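Local coordinates for protein cell death-related nuclease 4 (Caenorhabditis elegans, PDB 5DK5) that degrades RNA and DNA as a metal-dependent, dimeric 3'-5' exonuclease of the DEDDh family and takes part in apoptotic DNA degradation, at residues 25-30 with 79-84; 41-46 with 189-194; 66-71 with 87-92; 183-188 with 195-200. All coordinates share one frame; numbering follows the deposited sequence.

Contact 1. Residues 25-30 with 79-84; sequences DFETTS and VDFTGI
Glu-27 and Thr-82 run past one another in opposite directions, and their nearest atoms are the carboxylate oxygen OE1 of Glu-27 and the methyl CG2 of Thr-82, 3.9 Å apart. The same OE1 lies 4.0 Å from CE2 of Phe-81, with the carboxylate and ring planes turned 58° apart and the two side chains crossing at about a right angle. No hydrogen bond spans the segments, so the helix end meets the glutamate by van der Waals contact alone. A bend at chi2 (-61°) turns the outer part of the Glu-27 chain, while CB, at its root, packs 4.2 Å from CD1 of Ile-84.

The Thr-82 methyl meets the strand segment while its hydroxyl is engaged within its own segment and helix: OG1 accepts from the backbone N of Ile-84 at 3.2 Å, an ST turn, and is also hydrogen-bonded to the carbonyl of Cys-78. Gly-83, between Thr-82 and Ile-84, is the first residue to leave the helix and has positive phi.

Glu-27 and Asp-25 are magnesium ligands on strand 20-28, and Asp-194 of helix 191-207 brings a third acidic group beside them. Helix 76-82 thus borders the metal site, while strand 41-50 pairs with strand 20-28 and supplies Ile-42 and Gln-43 to pack on Ile-84.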
# COMPACT_ATOMS: atom_id res chain seq x y z
N ASP B 25 5.38 22.31 -0.04
CA ASP B 25 5.44 21.09 -0.83
C ASP B 25 5.05 19.85 -0.03
O ASP B 25 5.61 19.59 1.04
CB ASP B 25 6.84 20.89 -1.41
CG ASP B 25 6.93 19.65 -2.29
OD1 ASP B 25 7.11 18.54 -1.75
OD2 ASP B 25 6.81 19.80 -3.52
N PHE B 26 4.09 19.10 -0.55
CA PHE B 26 3.69 17.82 0.02
C PHE B 26 4.13 16.67 -0.87
O PHE B 26 4.06 16.76 -2.10
CB PHE B 26 2.17 17.75 0.23
CG PHE B 26 1.66 18.62 1.34
CD1 PHE B 26 2.15 18.49 2.63
CD2 PHE B 26 0.66 19.54 1.10
CE1 PHE B 26 1.66 19.28 3.66
CE2 PHE B 26 0.17 20.33 2.12
CZ PHE B 26 0.67 20.20 3.40
N GLU B 27 4.60 15.60 -0.25
CA GLU B 27 4.78 14.32 -0.93
C GLU B 27 3.85 13.32 -0.26
O GLU B 27 3.64 13.38 0.95
CB GLU B 27 6.23 13.86 -0.86
CG GLU B 27 7.21 14.84 -1.49
CD GLU B 27 6.95 15.08 -2.97
OE1 GLU B 27 6.51 14.13 -3.66
OE2 GLU B 27 7.18 16.21 -3.44
N THR B 28 3.29 12.41 -1.05
CA THR B 28 2.28 11.49 -0.56
C THR B 28 2.59 10.04 -0.90
O THR B 28 3.47 9.74 -1.71
CB THR B 28 0.88 11.81 -1.15
OG1 THR B 28 0.84 11.43 -2.53
CG2 THR B 28 0.56 13.30 -1.01
N THR B 29 1.87 9.13 -0.25
CA THR B 29 1.85 7.74 -0.68
C THR B 29 1.24 7.70 -2.07
O THR B 29 0.48 8.60 -2.44
CB THR B 29 1.03 6.86 0.28
OG1 THR B 29 -0.29 7.40 0.42
CG2 THR B 29 1.70 6.79 1.64
N SER B 30 1.57 6.68 -2.84
CA SER B 30 1.05 6.56 -4.19
C SER B 30 1.32 5.19 -4.80
O SER B 30 2.16 4.43 -4.32
CB SER B 30 1.67 7.64 -5.09
OG SER B 30 3.08 7.52 -5.12
N VAL B 79 8.61 5.17 -3.35
CA VAL B 79 9.95 5.42 -2.82
C VAL B 79 10.87 6.01 -3.89
O VAL B 79 11.61 6.95 -3.63
CB VAL B 79 10.58 4.13 -2.26
CG1 VAL B 79 12.05 4.35 -1.90
CG2 VAL B 79 9.81 3.65 -1.05
N ASP B 80 10.82 5.43 -5.09
CA ASP B 80 11.66 5.89 -6.19
C ASP B 80 11.32 7.32 -6.60
O ASP B 80 12.19 8.07 -7.02
CB ASP B 80 11.50 4.96 -7.40
CG ASP B 80 12.10 3.58 -7.16
OD1 ASP B 80 12.92 3.43 -6.23
OD2 ASP B 80 11.75 2.64 -7.91
N PHE B 81 10.05 7.68 -6.47
CA PHE B 81 9.58 9.00 -6.90
C PHE B 81 9.83 10.08 -5.84
O PHE B 81 10.25 11.19 -6.17
CB PHE B 81 8.09 8.95 -7.24
CG PHE B 81 7.52 10.28 -7.64
CD1 PHE B 81 7.82 10.84 -8.87
CD2 PHE B 81 6.69 10.97 -6.78
CE1 PHE B 81 7.30 12.06 -9.23
CE2 PHE B 81 6.16 12.19 -7.14
CZ PHE B 81 6.46 12.74 -8.37
N THR B 82 9.56 9.75 -4.58
CA THR B 82 9.66 10.72 -3.49
C THR B 82 11.06 10.75 -2.88
O THR B 82 11.46 11.75 -2.27
CB THR B 82 8.65 10.41 -2.38
OG1 THR B 82 8.97 9.15 -1.78
CG2 THR B 82 7.23 10.38 -2.93
N GLY B 83 11.80 9.66 -3.03
CA GLY B 83 13.11 9.53 -2.42
C GLY B 83 13.04 9.24 -0.93
O GLY B 83 14.06 9.28 -0.24
N ILE B 84 11.84 8.95 -0.44
CA ILE B 84 11.64 8.71 0.99
C ILE B 84 11.82 7.23 1.31
O ILE B 84 11.15 6.38 0.71
CB ILE B 84 10.24 9.17 1.44
CG1 ILE B 84 10.06 10.66 1.14
CG2 ILE B 84 10.04 8.91 2.93
CD1 ILE B 84 8.65 11.18 1.38

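Contact 2. Residues 41-46 with 189-194; sequences VIQFAI and HDAMDD
Strand 41-46 passes the first turn of helix 191-207 with Ala-45 and Met-192 nearest, their CA atoms 5.5 Å apart, and a classic beta bulge at Ile-42 and Gln-43, both facing Glu-27, interrupts the regular pairing with strand 20-28 where Gln-43 enters the contact. Gln-43 reaches across fully extended: with CG anti to the backbone N (chi1 -171°) and the chain extended beyond CG, its amide arrives at the helix start. There CD sits 3.4 Å from CB of Ala-191, and the two ends of the amide work separately. OE1 accepts a weak bond from the backbone N of Ala-191 at 3.5 Å, whereas NE2 gives a weak but nearly straight one to OD2 of Asp-190 (3.3 Å, 176° at the hydrogen). The amide and carboxylate planes stand 81° apart.

Asp-190 is the N-cap, its other oxygen OD1 accepting weakly from Met-192 N at 3.1 Å. Further along the strand, CB of Ala-45 meets CB of Ala-191 at 3.6 Å, a close fit that small residues on both sides permit. Met-192 bends at chi2 and chi3, which turns its CE back to the strand, 3.8 Å from the carbonyl O of Ile-46.

Gln-43 NE2 has a further partner in Asn-63 OD1 on strand 55-65, which would help to hold the amide's rotation. One strand glutamine therefore serves a helix N-H and the capping carboxylate together. The links are individually weak, but they tie the strand to the start of the helix that carries the magnesium ligand Asp-194.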
# COMPACT_ATOMS: atom_id res chain seq x y z
N VAL B 41 -0.22 12.23 3.12
CA VAL B 41 1.02 12.99 3.22
C VAL B 41 2.08 12.19 3.98
O VAL B 41 1.81 11.65 5.05
CB VAL B 41 0.79 14.34 3.94
CG1 VAL B 41 2.11 15.09 4.12
CG2 VAL B 41 -0.19 15.19 3.16
N ILE B 42 3.29 12.13 3.42
CA ILE B 42 4.40 11.44 4.06
C ILE B 42 5.62 12.35 4.23
O ILE B 42 6.58 12.00 4.92
CB ILE B 42 4.82 10.17 3.28
CG1 ILE B 42 5.10 10.51 1.82
CG2 ILE B 42 3.72 9.12 3.38
CD1 ILE B 42 5.60 9.33 1.01
N GLN B 43 5.59 13.52 3.59
CA GLN B 43 6.59 14.54 3.85
C GLN B 43 5.98 15.94 3.73
O GLN B 43 5.19 16.22 2.83
CB GLN B 43 7.78 14.40 2.90
CG GLN B 43 8.94 15.32 3.27
CD GLN B 43 10.22 15.00 2.52
OE1 GLN B 43 10.22 14.20 1.58
NE2 GLN B 43 11.32 15.62 2.93
N PHE B 44 6.38 16.81 4.66
CA PHE B 44 5.82 18.15 4.80
C PHE B 44 6.98 19.15 4.79
O PHE B 44 7.69 19.28 5.78
CB PHE B 44 5.02 18.23 6.11
CG PHE B 44 4.08 19.40 6.19
CD1 PHE B 44 4.26 20.54 5.44
CD2 PHE B 44 2.99 19.35 7.06
CE1 PHE B 44 3.39 21.61 5.54
CE2 PHE B 44 2.11 20.41 7.16
CZ PHE B 44 2.31 21.54 6.40
N ALA B 45 7.15 19.86 3.67
CA ALA B 45 8.32 20.72 3.48
C ALA B 45 7.93 22.16 3.15
O ALA B 45 7.11 22.41 2.27
CB ALA B 45 9.21 20.16 2.38
N ILE B 46 8.54 23.10 3.86
CA ILE B 46 8.34 24.53 3.63
C ILE B 46 9.66 25.28 3.71
O ILE B 46 10.52 24.96 4.53
CB ILE B 46 7.35 25.14 4.65
CG1 ILE B 46 5.99 24.43 4.59
CG2 ILE B 46 7.16 26.64 4.39
CD1 ILE B 46 5.02 24.86 5.67
N HIS B 189 17.01 15.19 -2.85
CA HIS B 189 16.18 14.41 -3.76
C HIS B 189 14.82 14.07 -3.13
O HIS B 189 14.36 12.93 -3.21
CB HIS B 189 16.90 13.13 -4.18
CG HIS B 189 18.13 13.37 -4.99
ND1 HIS B 189 18.10 13.95 -6.25
CD2 HIS B 189 19.44 13.11 -4.74
CE1 HIS B 189 19.32 14.03 -6.73
NE2 HIS B 189 20.16 13.54 -5.84
N ASP B 190 14.20 15.07 -2.51
CA ASP B 190 12.89 14.88 -1.88
C ASP B 190 12.07 16.18 -1.93
O ASP B 190 12.29 17.02 -2.80
CB ASP B 190 13.07 14.39 -0.44
CG ASP B 190 13.85 15.36 0.43
OD1 ASP B 190 14.09 16.51 0.00
OD2 ASP B 190 14.23 14.97 1.56
N ALA B 191 11.13 16.32 -1.00
CA ALA B 191 10.23 17.47 -0.97
C ALA B 191 10.97 18.79 -0.87
O ALA B 191 10.58 19.77 -1.50
CB ALA B 191 9.26 17.33 0.19
N MET B 192 12.02 18.83 -0.06
CA MET B 192 12.74 20.07 0.19
C MET B 192 13.43 20.56 -1.08
O MET B 192 13.60 21.76 -1.28
CB MET B 192 13.75 19.89 1.32
CG MET B 192 14.51 21.16 1.70
SD MET B 192 13.44 22.57 2.08
CE MET B 192 12.57 21.97 3.53
N ASP B 193 13.83 19.63 -1.94
CA ASP B 193 14.44 19.99 -3.22
C ASP B 193 13.43 20.73 -4.10
O ASP B 193 13.77 21.70 -4.76
CB ASP B 193 14.97 18.76 -3.94
CG ASP B 193 16.26 18.24 -3.34
OD1 ASP B 193 16.60 18.64 -2.21
OD2 ASP B 193 16.93 17.42 -4.01
N ASP B 194 12.19 20.25 -4.09
CA ASP B 194 11.12 20.92 -4.82
C ASP B 194 10.93 22.33 -4.28
O ASP B 194 10.79 23.28 -5.05
CB ASP B 194 9.81 20.13 -4.72
CG ASP B 194 9.87 18.80 -5.45
OD1 ASP B 194 10.98 18.38 -5.82
OD2 ASP B 194 8.81 18.18 -5.65

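Contact 3. Residues 66-71 with 87-92; sequences VKPVLN and RSIDTA
Lys-67 lies along the C-terminal end of the weakly bonded helix about 87-90 and the turn after it, its aliphatic chain touching backbone oxygens. CB sits 3.3 Å from the carbonyl O of Ile-89, and CE is 3.4 Å from the O atoms of both Asp-90 and Ala-92. A bend at chi3 (-74°) swings CE and NZ toward that pair of carbonyls, yet the ammonium reaches them through solvent: one water accepts from Lys-67 NZ at 2.6 Å and donates to Asp-90 O and, at 2.8 Å, to Ala-92 O. A second water adds a bond from NZ and a weak one to Asp-90 O.

Beside this polar edge, the Ile-89 and Pro-68 side chains cross at about a right angle, with CD1 of Ile-89 3.8 Å from CD of Pro-68, while CB of Ala-92 rests 3.7 Å from the backbone N of Lys-67. An alanine in place of Lys-67 is likely to leave the bridging waters without their ammonium partner and open a gap beside the Ile-89, Asp-90 and Ala-92 carbonyls.

Outside the first shell, backbone bonds tie Lys-67 to Asp-93 and Val-66 to Ile-42 of strand 41-50. The Asp-90 carboxylate turns elsewhere, to His-300 of the second subunit and to Gln-86. With several backbone carbonyls facing a lysine, the electrostatics would probably favour the cation here, by way of ordered water and without a direct salt bridge.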
# COMPACT_ATOMS: atom_id res chain seq x y z
N VAL B 66 6.03 12.17 7.66
CA VAL B 66 4.71 11.88 8.23
C VAL B 66 4.39 10.40 8.07
O VAL B 66 4.59 9.82 7.00
CB VAL B 66 3.61 12.72 7.55
CG1 VAL B 66 2.25 12.44 8.18
CG2 VAL B 66 3.93 14.20 7.66
N LYS B 67 3.89 9.78 9.14
CA LYS B 67 3.52 8.37 9.09
C LYS B 67 2.08 8.21 8.58
O LYS B 67 1.15 8.69 9.22
CB LYS B 67 3.65 7.73 10.48
CG LYS B 67 3.33 6.24 10.49
CD LYS B 67 3.20 5.68 11.90
CE LYS B 67 4.55 5.54 12.57
NZ LYS B 67 4.42 5.05 13.96
N PRO B 68 1.90 7.54 7.43
CA PRO B 68 0.55 7.25 6.94
C PRO B 68 -0.10 6.11 7.72
O PRO B 68 0.62 5.34 8.35
CB PRO B 68 0.79 6.86 5.48
CG PRO B 68 2.14 6.26 5.48
CD PRO B 68 2.93 6.98 6.53
N VAL B 69 -1.43 6.00 7.67
CA VAL B 69 -2.15 5.00 8.46
C VAL B 69 -3.04 4.08 7.61
O VAL B 69 -3.42 3.00 8.06
CB VAL B 69 -3.03 5.66 9.54
CG1 VAL B 69 -2.17 6.45 10.52
CG2 VAL B 69 -4.08 6.57 8.90
N LEU B 70 -3.37 4.51 6.40
CA LEU B 70 -4.18 3.69 5.49
C LEU B 70 -3.30 2.71 4.72
O LEU B 70 -3.63 1.53 4.58
CB LEU B 70 -4.96 4.56 4.51
CG LEU B 70 -5.94 5.58 5.12
CD1 LEU B 70 -6.60 6.37 4.01
CD2 LEU B 70 -6.98 4.88 5.98
N ASN B 71 -2.18 3.21 4.21
CA ASN B 71 -1.18 2.39 3.54
C ASN B 71 0.18 2.67 4.15
O ASN B 71 0.83 3.67 3.83
CB ASN B 71 -1.17 2.67 2.03
CG ASN B 71 -2.44 2.21 1.35
OD1 ASN B 71 -2.66 1.02 1.14
ND2 ASN B 71 -3.30 3.17 1.01
N ARG B 87 12.08 3.48 6.43
CA ARG B 87 12.49 3.69 7.81
C ARG B 87 12.13 5.10 8.30
O ARG B 87 11.87 5.30 9.49
CB ARG B 87 14.00 3.46 7.96
CG ARG B 87 14.87 4.37 7.11
CD ARG B 87 16.34 3.99 7.20
NE ARG B 87 17.19 4.88 6.40
CZ ARG B 87 17.68 6.03 6.83
NH1 ARG B 87 17.42 6.47 8.05
NH2 ARG B 87 18.44 6.76 6.02
N SER B 88 12.10 6.06 7.38
CA SER B 88 11.87 7.45 7.76
C SER B 88 10.42 7.70 8.18
O SER B 88 10.16 8.54 9.04
CB SER B 88 12.25 8.39 6.61
OG SER B 88 13.65 8.51 6.50
N ILE B 89 9.47 6.98 7.58
CA ILE B 89 8.06 7.16 7.92
C ILE B 89 7.65 6.24 9.07
O ILE B 89 6.68 6.53 9.78
CB ILE B 89 7.13 6.93 6.71
CG1 ILE B 89 7.19 5.49 6.20
CG2 ILE B 89 7.48 7.90 5.58
CD1 ILE B 89 5.99 5.11 5.36
N ASP B 90 8.37 5.14 9.25
CA ASP B 90 8.09 4.22 10.35
C ASP B 90 8.38 4.89 11.70
O ASP B 90 7.79 4.53 12.71
CB ASP B 90 8.92 2.94 10.22
CG ASP B 90 8.37 1.97 9.19
OD1 ASP B 90 7.28 2.22 8.63
OD2 ASP B 90 9.02 0.94 8.94
N THR B 91 9.30 5.85 11.70
CA THR B 91 9.67 6.56 12.92
C THR B 91 9.06 7.96 13.00
O THR B 91 9.39 8.74 13.88
CB THR B 91 11.20 6.70 13.02
OG1 THR B 91 11.71 7.35 11.85
CG2 THR B 91 11.86 5.33 13.16
N ALA B 92 8.14 8.26 12.08
CA ALA B 92 7.55 9.59 11.99
C ALA B 92 6.26 9.69 12.79
O ALA B 92 5.72 8.67 13.22
CB ALA B 92 7.29 9.95 10.53
O HOH W 1 6.39 6.42 14.83
O HOH W 2 5.09 2.31 12.70

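Contact 4. Residues 183-188 with 195-200; sequences PTIGRA and CLNIAT
The Asn-197 amide uses both its ends on the backbone of Ile-185. Its OD1 accepts from Ile-185 N at 2.9 Å, in the carbonyl plane and on a lone pair, and its ND2 donates to Ile-185 O at 2.8 Å, that oxygen lying only 10° out of the amide plane. Near-straight angles of 159° and 158° at the hydrogens complete this two-bond grip. The other flat group, the Arg-187 guanidinium, has CD1 of Leu-196 over one face, offset toward the rim and 3.7 Å from NE.

Ile-185 points at the helix and packs against Asn-197, Leu-196 and Thr-200. Its CB is 3.3 Å from OD1 of Asn-197, and its CD1 lies 3.4 Å from OG1 of Thr-200, which itself donates to Leu-196 O one turn back. OD1 of Asn-197 also accepts from Asn-177 of helix 172-179, a third bond that would help to fix the amide's orientation.

A leucine replacing Asn-197 would probably leave both the N-H and the carbonyl of Ile-185 without their helix partner and free the loop to shift.

Such bidentate pairing of an asparagine amide resembles the pairing of one strand residue's N-H and C=O with a neighbouring strand. Here it ties the loop before helix 191-207 back onto that helix, one turn beyond the magnesium ligand Asp-194.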
# COMPACT_ATOMS: atom_id res chain seq x y z
N PRO B 183 19.73 25.85 -13.16
CA PRO B 183 20.18 24.48 -12.89
C PRO B 183 19.27 23.77 -11.91
O PRO B 183 18.96 24.31 -10.85
CB PRO B 183 21.58 24.68 -12.29
CG PRO B 183 21.55 26.06 -11.73
CD PRO B 183 20.67 26.86 -12.64
N THR B 184 18.83 22.56 -12.26
CA THR B 184 17.94 21.79 -11.40
C THR B 184 18.60 21.50 -10.06
O THR B 184 19.65 20.85 -9.99
CB THR B 184 17.53 20.46 -12.07
OG1 THR B 184 16.73 20.74 -13.23
CG2 THR B 184 16.72 19.58 -11.11
N ILE B 185 17.99 22.00 -8.99
CA ILE B 185 18.48 21.76 -7.64
C ILE B 185 18.15 20.34 -7.21
O ILE B 185 16.98 19.94 -7.22
CB ILE B 185 17.89 22.77 -6.65
CG1 ILE B 185 18.32 24.20 -7.02
CG2 ILE B 185 18.32 22.45 -5.22
CD1 ILE B 185 17.63 25.29 -6.22
N GLY B 186 19.17 19.58 -6.84
CA GLY B 186 19.00 18.19 -6.44
C GLY B 186 20.00 17.75 -5.38
O GLY B 186 21.02 17.15 -5.70
N ARG B 187 19.70 18.07 -4.12
CA ARG B 187 20.53 17.64 -3.00
C ARG B 187 19.89 16.46 -2.27
O ARG B 187 20.36 15.33 -2.35
CB ARG B 187 20.76 18.79 -2.01
CG ARG B 187 21.18 20.11 -2.65
CD ARG B 187 20.13 21.21 -2.46
NE ARG B 187 20.71 22.44 -1.92
CZ ARG B 187 20.91 22.69 -0.62
NH1 ARG B 187 20.58 21.78 0.29
NH2 ARG B 187 21.44 23.84 -0.24
N ALA B 188 18.79 16.75 -1.57
CA ALA B 188 18.11 15.75 -0.76
C ALA B 188 17.29 14.79 -1.61
O ALA B 188 16.92 13.71 -1.16
CB ALA B 188 17.22 16.44 0.27
N CYS B 195 10.92 22.45 -2.96
CA CYS B 195 10.78 23.75 -2.31
C CYS B 195 11.87 24.72 -2.76
O CYS B 195 11.59 25.87 -3.08
CB CYS B 195 10.82 23.59 -0.79
SG CYS B 195 9.31 22.91 -0.07
N LEU B 196 13.11 24.24 -2.77
CA LEU B 196 14.24 25.06 -3.15
C LEU B 196 14.16 25.47 -4.62
O LEU B 196 14.47 26.61 -4.97
CB LEU B 196 15.55 24.32 -2.88
CG LEU B 196 15.89 24.06 -1.41
CD1 LEU B 196 17.10 23.16 -1.29
CD2 LEU B 196 16.11 25.36 -0.65
N ASN B 197 13.76 24.54 -5.48
CA ASN B 197 13.61 24.84 -6.90
C ASN B 197 12.52 25.87 -7.15
O ASN B 197 12.71 26.82 -7.91
CB ASN B 197 13.31 23.56 -7.69
CG ASN B 197 14.56 22.77 -8.02
OD1 ASN B 197 15.39 23.20 -8.82
ND2 ASN B 197 14.70 21.60 -7.40
N ILE B 198 11.38 25.69 -6.50
CA ILE B 198 10.26 26.62 -6.64
C ILE B 198 10.66 28.00 -6.11
O ILE B 198 10.30 29.02 -6.70
CB ILE B 198 9.01 26.11 -5.89
CG1 ILE B 198 8.47 24.85 -6.57
CG2 ILE B 198 7.92 27.19 -5.87
CD1 ILE B 198 7.43 24.11 -5.75
N ALA B 199 11.39 28.01 -5.00
CA ALA B 199 11.83 29.26 -4.39
C ALA B 199 12.77 30.02 -5.32
O ALA B 199 12.64 31.24 -5.49
CB ALA B 199 12.51 28.99 -3.06
N THR B 200 13.71 29.31 -5.92
CA THR B 200 14.67 29.92 -6.84
C THR B 200 13.96 30.42 -8.09
O THR B 200 14.27 31.50 -8.60
CB THR B 200 15.78 28.94 -7.23
OG1 THR B 200 16.40 28.42 -6.05
CG2 THR B 200 16.84 29.62 -8.09

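In the fold
All four contacts fall within the exonuclease domain, of the RNase H clan. Contacts 1 and 2, with centres about 8 Å apart, share the sheet through neighbouring strands 20-28 and 41-50, and together bring Asp-25 and Glu-27 up to Asp-194. Contact 4 continues along the helix that bears Asp-194, its centre about 11 Å from that of contact 2, and its segments alternate with those of contact 2 in the chain. Contact 3 is nested inside the loop that contact 2 closes and meets contact 1 through Ile-84 and Ile-89; it also meets the second subunit, its centre about 25 Å from that of contact 4. Contacts 1 and 2 thus frame the metal site, with contact 3 farther out.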